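Local coordinates for protein-glutamate methylesterase/protein-glutamine glutaminase (Thermotoga maritima, PDB 3SFT), which probably hydrolyses methyl esters of specific glutamates in chemoreceptors and deamidates specific receptor glutamines during chemotaxis, through its C-terminal catalytic domain, at residues E67-Y78 and G93-K101. Residues are numbered along the deposited sequence; the frame is centred on the assembly and turned at random.
Sequences EDGEEVKPGFVY and GKVFFFLDK
F97 carries one methyl of V72 on its ring face and turns its edge into the face of Y78. V72 CG2 stands 3.5 Å from the F97 ring centroid and only 10° off the normal, a CH-pi contact; with CG1 anti to the backbone N (chi1 -174°), CG2 is the branch turned to the ring. F97 CE2 and CZ enter over the Y78 ring, with centroids 4.8 Å apart and planes at 70°, an edge-to-face pair. Y78 OH accepts the N-H of K73 (N to OH 2.9 Å), tying the loop back to the strand that bears the ring. Were Y78 an alanine, the F97 edge would probably lose its aromatic face and K73 N this acceptor.

The backbones meet in a single bridge, E71 with F96. F97 N donates to E70 O and G69 N to F97 O, both at 2.9 Å. V72 N completes the backbone bonds on V95 O at 2.8 Å. Farther along, the D68 side chain accepts L99 N through OD1 at 3.0 Å, on the anti side, tilted out of the carboxylate plane. The 85-100 hairpin is thus joined to the loop leading into parallel-sheet strand 76-79 by three backbone bonds and one to a carboxylate, which set the register, while the F97 ring packs between V72 and Y78; the long E71-K94 salt bridge (OE2 to NZ 3.9 Å) is likely to add little beside them.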
loop_
_atom_site.group_PDB
_atom_site.type_symbol
_atom_site.label_atom_id
_atom_site.label_comp_id
_atom_site.label_asym_id
_atom_site.label_seq_id
_atom_site.Cartn_x
_atom_site.Cartn_y
_atom_site.Cartn_z
ATOM N N GLU A 67 -7.302 -11.739 3.083
ATOM C CA GLU A 67 -8.542 -12.515 3.091
ATOM C C GLU A 67 -9.664 -11.782 3.815
ATOM O O GLU A 67 -9.424 -11.036 4.770
ATOM C CB GLU A 67 -8.325 -13.882 3.742
ATOM C CG GLU A 67 -7.333 -14.762 3.013
ATOM C CD GLU A 67 -7.169 -16.115 3.672
ATOM O OE1 GLU A 67 -8.112 -16.934 3.583
ATOM O OE2 GLU A 67 -6.099 -16.359 4.276
ATOM N N ASP A 68 -10.889 -12.012 3.355
ATOM C CA ASP A 68 -12.070 -11.388 3.930
ATOM C C ASP A 68 -12.234 -11.776 5.406
ATOM O O ASP A 68 -12.170 -12.955 5.760
ATOM C CB ASP A 68 -13.300 -11.794 3.118
ATOM C CG ASP A 68 -14.562 -11.101 3.580
ATOM O OD1 ASP A 68 -14.603 -9.855 3.585
ATOM O OD2 ASP A 68 -15.522 -11.811 3.935
ATOM N N GLY A 69 -12.388 -10.766 6.262
ATOM C CA GLY A 69 -12.545 -11.003 7.686
ATOM C C GLY A 69 -11.250 -11.276 8.436
ATOM O O GLY A 69 -11.263 -11.445 9.655
ATOM N N GLU A 70 -10.132 -11.329 7.718
ATOM C CA GLU A 70 -8.831 -11.584 8.336
ATOM C C GLU A 70 -8.345 -10.390 9.159
ATOM O O GLU A 70 -8.559 -9.236 8.781
ATOM C CB GLU A 70 -7.796 -11.934 7.259
ATOM C CG GLU A 70 -6.377 -12.189 7.781
ATOM C CD GLU A 70 -5.377 -12.535 6.676
ATOM O OE1 GLU A 70 -5.658 -12.270 5.489
ATOM O OE2 GLU A 70 -4.299 -13.073 6.998
ATOM N N GLU A 71 -7.706 -10.679 10.290
ATOM C CA GLU A 71 -7.169 -9.640 11.161
ATOM C C GLU A 71 -5.849 -9.110 10.601
ATOM O O GLU A 71 -4.955 -9.887 10.261
ATOM C CB GLU A 71 -6.944 -10.183 12.577
ATOM C CG GLU A 71 -6.624 -9.091 13.598
ATOM C CD GLU A 71 -6.263 -9.622 14.977
ATOM O OE1 GLU A 71 -6.697 -10.741 15.340
ATOM O OE2 GLU A 71 -5.540 -8.906 15.700
ATOM N N VAL A 72 -5.737 -7.787 10.504
ATOM C CA VAL A 72 -4.538 -7.129 9.991
ATOM C C VAL A 72 -3.472 -7.108 11.091
ATOM O O VAL A 72 -3.600 -6.375 12.067
ATOM C CB VAL A 72 -4.868 -5.691 9.553
ATOM C CG1 VAL A 72 -3.676 -5.054 8.882
ATOM C CG2 VAL A 72 -6.069 -5.695 8.613
ATOM N N LYS A 73 -2.410 -7.889 10.914
ATOM C CA LYS A 73 -1.356 -7.986 11.925
ATOM C C LYS A 73 0.039 -7.591 11.453
ATOM O O LYS A 73 0.349 -7.680 10.270
ATOM C CB LYS A 73 -1.288 -9.423 12.459
ATOM C CG LYS A 73 -2.619 -9.989 12.950
ATOM C CD LYS A 73 -2.440 -11.366 13.586
ATOM C CE LYS A 73 -1.911 -12.393 12.585
ATOM N NZ LYS A 73 -1.569 -13.700 13.232
ATOM N N PRO A 74 0.891 -7.121 12.385
ATOM C CA PRO A 74 2.264 -6.724 12.054
ATOM C C PRO A 74 3.070 -7.983 11.711
ATOM O O PRO A 74 2.727 -9.086 12.139
ATOM C CB PRO A 74 2.755 -6.063 13.348
ATOM C CG PRO A 74 1.950 -6.743 14.418
ATOM C CD PRO A 74 0.577 -6.803 13.792
ATOM N N GLY A 75 4.126 -7.813 10.923
ATOM C CA GLY A 75 4.936 -8.947 10.514
ATOM C C GLY A 75 4.415 -9.583 9.233
ATOM O O GLY A 75 4.982 -10.553 8.746
ATOM N N PHE A 76 3.323 -9.041 8.698
ATOM C CA PHE A 76 2.719 -9.545 7.468
ATOM C C PHE A 76 2.613 -8.459 6.398
ATOM O O PHE A 76 2.531 -7.266 6.703
ATOM C CB PHE A 76 1.305 -10.069 7.731
ATOM C CG PHE A 76 1.253 -11.334 8.537
ATOM C CD1 PHE A 76 1.150 -12.569 7.902
ATOM C CD2 PHE A 76 1.272 -11.294 9.931
ATOM C CE1 PHE A 76 1.064 -13.752 8.641
ATOM C CE2 PHE A 76 1.187 -12.470 10.685
ATOM C CZ PHE A 76 1.083 -13.701 10.037
ATOM N N VAL A 77 2.607 -8.896 5.141
ATOM C CA VAL A 77 2.460 -8.023 3.990
ATOM C C VAL A 77 1.290 -8.645 3.229
ATOM O O VAL A 77 1.357 -9.801 2.800
ATOM C CB VAL A 77 3.743 -8.000 3.121
ATOM C CG1 VAL A 77 3.546 -7.102 1.896
ATOM C CG2 VAL A 77 4.916 -7.492 3.947
ATOM N N TYR A 78 0.186 -7.909 3.151
ATOM C CA TYR A 78 -1.017 -8.400 2.489
ATOM C C TYR A 78 -1.223 -7.830 1.086
ATOM O O TYR A 78 -1.256 -6.617 0.904
ATOM C CB TYR A 78 -2.243 -8.086 3.345
ATOM C CG TYR A 78 -2.149 -8.550 4.784
ATOM C CD1 TYR A 78 -2.538 -9.840 5.150
ATOM C CD2 TYR A 78 -1.689 -7.692 5.784
ATOM C CE1 TYR A 78 -2.471 -10.263 6.474
ATOM C CE2 TYR A 78 -1.619 -8.104 7.112
ATOM C CZ TYR A 78 -2.012 -9.390 7.449
ATOM O OH TYR A 78 -1.948 -9.805 8.754
ATOM N N GLY A 93 -11.142 -2.732 19.099
ATOM C CA GLY A 93 -9.712 -2.483 19.202
ATOM C C GLY A 93 -8.806 -3.207 18.214
ATOM O O GLY A 93 -7.585 -3.098 18.304
ATOM N N LYS A 94 -9.390 -3.966 17.289
ATOM C CA LYS A 94 -8.612 -4.691 16.284
ATOM C C LYS A 94 -9.036 -4.240 14.891
ATOM O O LYS A 94 -10.098 -3.634 14.724
ATOM C CB LYS A 94 -8.837 -6.201 16.409
ATOM C CG LYS A 94 -8.345 -6.826 17.699
ATOM C CD LYS A 94 -8.877 -8.242 17.820
ATOM C CE LYS A 94 -8.527 -8.870 19.158
ATOM N NZ LYS A 94 -7.085 -9.203 19.251
ATOM N N VAL A 95 -8.214 -4.550 13.890
ATOM C CA VAL A 95 -8.516 -4.177 12.511
ATOM C C VAL A 95 -8.639 -5.411 11.620
ATOM O O VAL A 95 -7.807 -6.318 11.676
ATOM C CB VAL A 95 -7.458 -3.206 11.938
ATOM C CG1 VAL A 95 -7.817 -2.819 10.505
ATOM C CG2 VAL A 95 -7.386 -1.953 12.804
ATOM N N PHE A 96 -9.691 -5.431 10.806
ATOM C CA PHE A 96 -9.964 -6.554 9.915
ATOM C C PHE A 96 -10.193 -6.107 8.475
ATOM O O PHE A 96 -10.647 -4.990 8.224
ATOM C CB PHE A 96 -11.215 -7.311 10.399
ATOM C CG PHE A 96 -11.094 -7.861 11.795
ATOM C CD1 PHE A 96 -10.621 -9.152 12.012
ATOM C CD2 PHE A 96 -11.442 -7.084 12.897
ATOM C CE1 PHE A 96 -10.492 -9.665 13.308
ATOM C CE2 PHE A 96 -11.316 -7.588 14.198
ATOM C CZ PHE A 96 -10.837 -8.885 14.400
ATOM N N PHE A 97 -9.885 -6.993 7.533
ATOM C CA PHE A 97 -10.087 -6.718 6.116
ATOM C C PHE A 97 -11.511 -7.088 5.724
ATOM O O PHE A 97 -12.161 -7.902 6.379
ATOM C CB PHE A 97 -9.176 -7.598 5.248
ATOM C CG PHE A 97 -7.724 -7.239 5.305
ATOM C CD1 PHE A 97 -7.283 -5.993 4.869
ATOM C CD2 PHE A 97 -6.788 -8.165 5.747
ATOM C CE1 PHE A 97 -5.929 -5.676 4.872
ATOM C CE2 PHE A 97 -5.434 -7.859 5.754
ATOM C CZ PHE A 97 -5.003 -6.606 5.311
ATOM N N PHE A 98 -11.989 -6.487 4.647
ATOM C CA PHE A 98 -13.292 -6.828 4.104
ATOM C C PHE A 98 -13.240 -6.591 2.606
ATOM O O PHE A 98 -12.576 -5.663 2.138
ATOM C CB PHE A 98 -14.466 -6.105 4.793
ATOM C CG PHE A 98 -14.572 -4.632 4.497
ATOM C CD1 PHE A 98 -15.189 -4.183 3.335
ATOM C CD2 PHE A 98 -14.135 -3.694 5.428
ATOM C CE1 PHE A 98 -15.375 -2.820 3.105
ATOM C CE2 PHE A 98 -14.318 -2.330 5.210
ATOM C CZ PHE A 98 -14.941 -1.893 4.046
ATOM N N LEU A 99 -13.826 -7.519 1.858
ATOM C CA LEU A 99 -13.843 -7.428 0.410
ATOM C C LEU A 99 -15.110 -6.730 -0.052
ATOM O O LEU A 99 -16.222 -7.229 0.118
ATOM C CB LEU A 99 -13.700 -8.820 -0.211
ATOM C CG LEU A 99 -12.379 -9.522 0.127
ATOM C CD1 LEU A 99 -12.320 -10.891 -0.524
ATOM C CD2 LEU A 99 -11.204 -8.667 -0.328
ATOM N N ASP A 100 -14.919 -5.540 -0.602
ATOM C CA ASP A 100 -16.011 -4.710 -1.073
ATOM C C ASP A 100 -16.138 -4.817 -2.592
ATOM O O ASP A 100 -15.135 -4.821 -3.307
ATOM C CB ASP A 100 -15.738 -3.266 -0.640
ATOM C CG ASP A 100 -16.834 -2.313 -1.038
ATOM O OD1 ASP A 100 -17.795 -2.141 -0.259
ATOM O OD2 ASP A 100 -16.717 -1.724 -2.127
ATOM N N LYS A 101 -17.368 -4.913 -3.087
ATOM C CA LYS A 101 -17.573 -5.025 -4.527
ATOM C C LYS A 101 -18.278 -3.834 -5.158
ATOM O O LYS A 101 -19.069 -3.996 -6.090
ATOM C CB LYS A 101 -18.292 -6.329 -4.884
ATOM C CG LYS A 101 -17.497 -7.174 -5.875
ATOM C CD LYS A 101 -18.276 -8.387 -6.360
ATOM C CE LYS A 101 -17.343 -9.471 -6.890
ATOM N NZ LYS A 101 -16.309 -8.919 -7.801
#